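Local coordinates for beta-lactamase-like protein (Novosphingobium pentaromativorans US6-1, PDB 6AUF) that probably hydrolyses beta-lactam antibiotics, using a pair of zinc ions held in a metallo-beta-lactamase active site, at residues T105-H109 with H110-G114; S132-Q135 with V136-G140; G235-R238 with I239-P243. One frame throughout, in Å; residues are numbered along the deposited sequence.

Contact 1: T105-H109 with H110-G114; sequences TSHEH and HDHAG. With ZN (zinc ion), chain C; ZN (zinc ion), chain B.
H107 and H112 meet through different first torsions: CG of H107 stands between its backbone N and carbonyl carbon (chi1 76°), while CG of H112 lies opposite its carbonyl carbon (chi1 -60°). Their rings cross with planes 58° apart and centroids separated by 4.4 Å, and each turns NE2 to a different metal. NE2 of H107 binds one zinc ion at 2.1 Å, and H109 joins it through ND1 at 1.9 Å. The second zinc ion takes NE2 of H112 at 2.0 Å and D111 OD2 at 2.3 Å, while OD1 of the same carboxylate turns back to CB of H109. This is the HxHxDH signature of the superfamily; H185 completes the first protein triad and H251 the second. D210 and D146 form a second shell, hydrogen-bonded to H107 ND1 and H109 NE2 respectively, and so fix how these two rings are turned. At the N-cap, the carbonyl O of H109 accepts from both H112 N and, at 2.9 Å, A113 N, which ties the metal loop to the first turn. The loop leaves strand 100-104 and runs directly into helix 110-113, with T105 and E108 packed against helix 131-139.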
# COMPACT_ATOMS: atom_id res chain seq x y z
N THR A 105 -6.27 -2.06 -2.63
CA THR A 105 -5.81 -1.28 -1.48
C THR A 105 -4.71 -2.01 -0.75
O THR A 105 -4.66 -3.24 -0.74
CB THR A 105 -6.94 -0.97 -0.48
OG1 THR A 105 -7.58 -2.18 -0.07
CG2 THR A 105 -7.95 -0.02 -1.10
N SER A 106 -3.81 -1.23 -0.15
CA SER A 106 -2.85 -1.79 0.79
C SER A 106 -3.55 -2.05 2.13
O SER A 106 -3.69 -3.21 2.56
CB SER A 106 -1.67 -0.85 0.96
OG SER A 106 -2.15 0.42 1.36
N HIS A 107 -4.02 -1.00 2.79
CA HIS A 107 -4.74 -1.16 4.05
C HIS A 107 -5.79 -0.07 4.17
O HIS A 107 -5.90 0.81 3.31
CB HIS A 107 -3.77 -1.23 5.25
CG HIS A 107 -3.21 0.09 5.68
ND1 HIS A 107 -1.91 0.48 5.39
CD2 HIS A 107 -3.74 1.09 6.43
CE1 HIS A 107 -1.67 1.66 5.94
NE2 HIS A 107 -2.77 2.05 6.57
N GLU A 108 -6.60 -0.16 5.21
CA GLU A 108 -7.93 0.44 5.23
C GLU A 108 -7.98 1.76 5.99
O GLU A 108 -8.96 2.07 6.67
CB GLU A 108 -8.94 -0.55 5.80
CG GLU A 108 -8.83 -0.84 7.32
CD GLU A 108 -7.81 -1.92 7.68
OE1 GLU A 108 -7.94 -2.50 8.78
OE2 GLU A 108 -6.90 -2.18 6.87
N HIS A 109 -6.94 2.57 5.88
CA HIS A 109 -6.89 3.88 6.51
C HIS A 109 -7.13 4.98 5.48
O HIS A 109 -6.89 4.78 4.28
CB HIS A 109 -5.56 4.08 7.22
CG HIS A 109 -5.40 3.21 8.43
ND1 HIS A 109 -4.17 2.87 8.96
CD2 HIS A 109 -6.33 2.60 9.21
CE1 HIS A 109 -4.35 2.11 10.02
NE2 HIS A 109 -5.64 1.92 10.20
N HIS A 110 -7.62 6.13 5.95
CA HIS A 110 -8.06 7.21 5.06
C HIS A 110 -6.92 7.74 4.20
O HIS A 110 -7.14 8.15 3.05
CB HIS A 110 -8.64 8.36 5.87
CG HIS A 110 -7.61 9.08 6.67
ND1 HIS A 110 -6.90 10.15 6.16
CD2 HIS A 110 -7.11 8.85 7.90
CE1 HIS A 110 -6.03 10.56 7.07
NE2 HIS A 110 -6.14 9.79 8.13
N ASP A 111 -5.70 7.80 4.75
CA ASP A 111 -4.58 8.36 4.01
C ASP A 111 -4.21 7.52 2.80
O ASP A 111 -3.55 8.02 1.88
CB ASP A 111 -3.37 8.50 4.93
CG ASP A 111 -3.11 7.23 5.70
OD1 ASP A 111 -4.11 6.62 6.15
OD2 ASP A 111 -1.93 6.82 5.83
N HIS A 112 -4.60 6.24 2.79
CA HIS A 112 -4.29 5.38 1.66
C HIS A 112 -5.48 5.05 0.79
O HIS A 112 -5.32 4.85 -0.41
CB HIS A 112 -3.67 4.07 2.16
CG HIS A 112 -2.41 4.27 2.94
ND1 HIS A 112 -1.18 4.39 2.33
CD2 HIS A 112 -2.19 4.37 4.27
CE1 HIS A 112 -0.25 4.56 3.26
NE2 HIS A 112 -0.84 4.55 4.44
N ALA A 113 -6.67 4.99 1.38
CA ALA A 113 -7.88 4.60 0.67
C ALA A 113 -8.93 5.70 0.75
O ALA A 113 -10.08 5.48 0.34
CB ALA A 113 -8.43 3.27 1.22
N GLY A 114 -8.56 6.87 1.26
CA GLY A 114 -9.55 7.90 1.57
C GLY A 114 -10.42 8.32 0.40
O GLY A 114 -11.56 8.76 0.60
ZN ZN C . -2.37 3.00 8.38
ZN ZN B . -0.09 5.38 6.06

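Contact 2: S132-Q135 with V136-G140; sequences SARQ and VLESG
A133 and L137 face each other one helical turn apart, with CB of A133 lying 4.2 Å from the CD2 branch of L137. Their backbones are joined as well, since L137 N donates to A133 O at 3.1 Å. The next residue along repeats this link, E138 N to R134 O at 2.9 Å. On a neighbouring face of the helix R134 and E138 form a polar pair. CG of R134 stands opposite its backbone N (chi1 -164°); the chain stays extended through chi2 and then bends at chi3, so that the aliphatic part of R134 crosses the carboxylate at a slant, R134 CG lying 3.8 Å from E138 CD. The guanidinium and carboxylate planes are turned 77° apart. NH1 and OE1 are modelled too close together, so the salt bridge is plausible in kind but doubtful in detail. The carboxylate has a second hold, because OE2 of E138 accepts from V160 N.

Further along, S139 OG lies 3.0 Å from the carbonyl O of Q135 and also bonds to K141 N, just past the segment. The carbonyl O of V136 accepts from both S139 N and G140 N, where the chain departs from helical geometry and G140 takes a positive phi. Near the start of the helix a water donates to S132 O and accepts from V136 N, replacing the direct backbone bond of that turn. The helix therefore has a divided chemistry: V136 and L137 give an apolar side toward the zinc-binding loop, whereas charged and hydroxyl groups (R134, E138, S139) lie on its more accessible side, the R134-E138 pairing being uncertain in detail.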
# COMPACT_ATOMS: atom_id res chain seq x y z
N SER A 132 -10.47 -9.58 5.53
CA SER A 132 -10.14 -8.84 6.75
C SER A 132 -10.31 -7.33 6.60
O SER A 132 -10.31 -6.62 7.62
CB SER A 132 -8.72 -9.17 7.16
OG SER A 132 -8.57 -10.57 7.30
N ALA A 133 -10.44 -6.81 5.38
CA ALA A 133 -10.63 -5.39 5.17
C ALA A 133 -12.06 -5.02 4.80
O ALA A 133 -12.44 -3.86 4.99
CB ALA A 133 -9.69 -4.88 4.07
N ARG A 134 -12.87 -5.97 4.33
CA ARG A 134 -14.16 -5.65 3.72
C ARG A 134 -15.02 -4.77 4.62
O ARG A 134 -15.57 -3.76 4.16
CB ARG A 134 -14.90 -6.94 3.36
CG ARG A 134 -16.05 -6.73 2.39
CD ARG A 134 -17.06 -7.84 2.49
NE ARG A 134 -17.36 -8.10 3.89
CZ ARG A 134 -18.27 -7.43 4.59
NH1 ARG A 134 -18.98 -6.48 4.01
NH2 ARG A 134 -18.47 -7.73 5.87
N GLN A 135 -15.17 -5.14 5.89
CA GLN A 135 -16.06 -4.41 6.78
C GLN A 135 -15.73 -2.92 6.82
O GLN A 135 -16.60 -2.07 6.64
CB GLN A 135 -16.02 -5.00 8.19
CG GLN A 135 -16.89 -6.21 8.34
CD GLN A 135 -18.36 -5.85 8.37
OE1 GLN A 135 -19.21 -6.62 7.91
NE2 GLN A 135 -18.68 -4.68 8.91
N VAL A 136 -14.46 -2.58 7.07
CA VAL A 136 -14.07 -1.17 7.11
C VAL A 136 -14.35 -0.50 5.76
O VAL A 136 -15.00 0.54 5.69
CB VAL A 136 -12.59 -1.02 7.50
CG1 VAL A 136 -12.12 0.41 7.25
CG2 VAL A 136 -12.37 -1.43 8.97
N LEU A 137 -13.87 -1.11 4.68
CA LEU A 137 -14.05 -0.54 3.34
C LEU A 137 -15.52 -0.24 3.04
O LEU A 137 -15.84 0.81 2.48
CB LEU A 137 -13.49 -1.50 2.29
CG LEU A 137 -12.16 -1.10 1.68
CD1 LEU A 137 -11.36 -0.31 2.68
CD2 LEU A 137 -11.40 -2.33 1.22
N GLU A 138 -16.42 -1.14 3.41
CA GLU A 138 -17.84 -0.95 3.10
C GLU A 138 -18.55 -0.07 4.13
O GLU A 138 -19.73 0.24 3.95
CB GLU A 138 -18.53 -2.31 2.97
CG GLU A 138 -18.05 -3.09 1.75
CD GLU A 138 -18.87 -4.33 1.44
OE1 GLU A 138 -19.43 -4.94 2.37
OE2 GLU A 138 -18.94 -4.71 0.25
N SER A 139 -17.85 0.36 5.18
CA SER A 139 -18.43 1.23 6.19
C SER A 139 -17.66 2.52 6.38
O SER A 139 -18.23 3.47 6.94
CB SER A 139 -18.51 0.51 7.54
OG SER A 139 -17.23 0.45 8.16
N GLY A 140 -16.41 2.60 5.95
CA GLY A 140 -15.59 3.77 6.12
C GLY A 140 -15.00 3.94 7.50
O GLY A 140 -14.03 4.70 7.66
O HOH W 1 -12.83 -4.82 8.41

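Contact 3: G235-R238 with I239-P243; sequences GLSR and IAQLP
The flat carbonyl group of R238 receives Q241 over its face: Q241 N lies 68° out of the carbonyl plane and donates to R238 O at 3.2 Å. CG and CD2 of L242 lie beside the same oxygen. Q241 N also has a weak bond to S237 O, at 3.5 Å. The earlier carbonyls are addressed in the ordinary helical way. I239 N donates to G235 O at 2.8 Å, and A240 N reaches L236 O at 3.0 Å. The hydrogen bonding thus passes from i to i+4 links toward i to i+3 links, and L242 N continues the change with a weak bond to I239 O.

Side chains fill in around these backbone groups. I239 sets CG1 opposite its carbonyl carbon (chi1 -77°), which lays that branch over the preceding turn, with CG1 3.3 Å from G235 O. CB of A240 lies 3.4 Å from L236 O. The long chain of R238 extends from CG to NE and carries its guanidinium beyond this local contact, where NH1 donates to the carbonyl O of E181; R180 brings a like charge close by, and D166 offers a long, weak ion pair.

These turns belong to the beta-alpha-beta unit of strand 203-208, helix 226-241 and strand 246-248. I239 touches Y276 and S277 of helix 272-292 and also S191 of strand 190-197, which L242 touches too, while L236 meets A280 of helix 272-292.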
# COMPACT_ATOMS: atom_id res chain seq x y z
N GLY A 235 1.53 -11.56 9.75
CA GLY A 235 1.78 -10.57 8.72
C GLY A 235 3.27 -10.34 8.51
O GLY A 235 3.74 -10.28 7.37
N LEU A 236 4.02 -10.20 9.60
CA LEU A 236 5.47 -10.04 9.47
C LEU A 236 6.07 -11.22 8.72
O LEU A 236 6.95 -11.05 7.86
CB LEU A 236 6.11 -9.92 10.85
CG LEU A 236 5.63 -8.74 11.66
CD1 LEU A 236 6.28 -8.73 13.04
CD2 LEU A 236 5.93 -7.48 10.88
N SER A 237 5.58 -12.42 9.02
CA SER A 237 6.14 -13.60 8.40
C SER A 237 5.84 -13.63 6.91
O SER A 237 6.72 -13.95 6.10
CB SER A 237 5.62 -14.86 9.11
OG SER A 237 5.70 -15.98 8.25
N ARG A 238 4.62 -13.28 6.52
CA ARG A 238 4.28 -13.25 5.10
C ARG A 238 5.01 -12.13 4.36
O ARG A 238 5.46 -12.32 3.22
CB ARG A 238 2.77 -13.13 4.93
CG ARG A 238 2.05 -14.47 5.27
CD ARG A 238 0.56 -14.29 5.43
NE ARG A 238 -0.08 -15.52 5.85
CZ ARG A 238 -1.37 -15.64 6.14
NH1 ARG A 238 -2.19 -14.60 6.05
NH2 ARG A 238 -1.85 -16.80 6.51
N ILE A 239 5.12 -10.95 4.98
CA ILE A 239 5.81 -9.84 4.33
C ILE A 239 7.24 -10.24 4.02
O ILE A 239 7.76 -9.97 2.92
CB ILE A 239 5.74 -8.58 5.21
CG1 ILE A 239 4.38 -7.92 5.12
CG2 ILE A 239 6.82 -7.57 4.81
CD1 ILE A 239 4.22 -6.80 6.13
N ALA A 240 7.89 -10.91 4.97
CA ALA A 240 9.31 -11.21 4.83
C ALA A 240 9.57 -12.21 3.72
O ALA A 240 10.70 -12.27 3.20
CB ALA A 240 9.86 -11.74 6.16
N GLN A 241 8.55 -12.97 3.33
CA GLN A 241 8.69 -14.05 2.37
C GLN A 241 8.07 -13.74 1.02
O GLN A 241 8.07 -14.62 0.15
CB GLN A 241 8.07 -15.34 2.94
CG GLN A 241 9.04 -16.12 3.80
CD GLN A 241 8.36 -16.73 4.98
OE1 GLN A 241 8.38 -16.16 6.08
NE2 GLN A 241 7.72 -17.88 4.77
N LEU A 242 7.52 -12.55 0.84
CA LEU A 242 7.02 -12.14 -0.47
C LEU A 242 8.11 -12.30 -1.53
O LEU A 242 9.28 -11.99 -1.26
CB LEU A 242 6.57 -10.67 -0.43
CG LEU A 242 5.52 -10.26 0.58
CD1 LEU A 242 5.20 -8.78 0.48
CD2 LEU A 242 4.25 -11.14 0.39
N PRO A 243 7.77 -12.76 -2.73
CA PRO A 243 8.68 -12.57 -3.87
C PRO A 243 8.88 -11.08 -4.07
O PRO A 243 7.92 -10.32 -4.19
CB PRO A 243 7.95 -13.23 -5.04
CG PRO A 243 6.52 -13.24 -4.64
CD PRO A 243 6.48 -13.34 -3.14

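How the contacts relate
Contact 1 is the buried one, nearest the middle of the chain, and metal coordination dominates its chemistry. Contacts 2 and 3 are partly buried turns within single helices, where backbone bonds carry most of the linkage and V136, L137, I239 and L242 are buried. Contacts 1 and 2 touch directly: E108 CG packs on V136 CG1 at 3.5 Å, so helix 131-139 backs the zinc-binding loop. Contact 3 touches neither; its helix belongs to the beta-alpha-beta unit with strands 203-208 and 246-248, whereas helix 131-139 connects strands 126-130 and 162-164 of a different sheet. R134 and E138 of contact 2 may pair locally, though uncertainly in detail, while R238 of contact 3 has its main partner, E181, outside its segments.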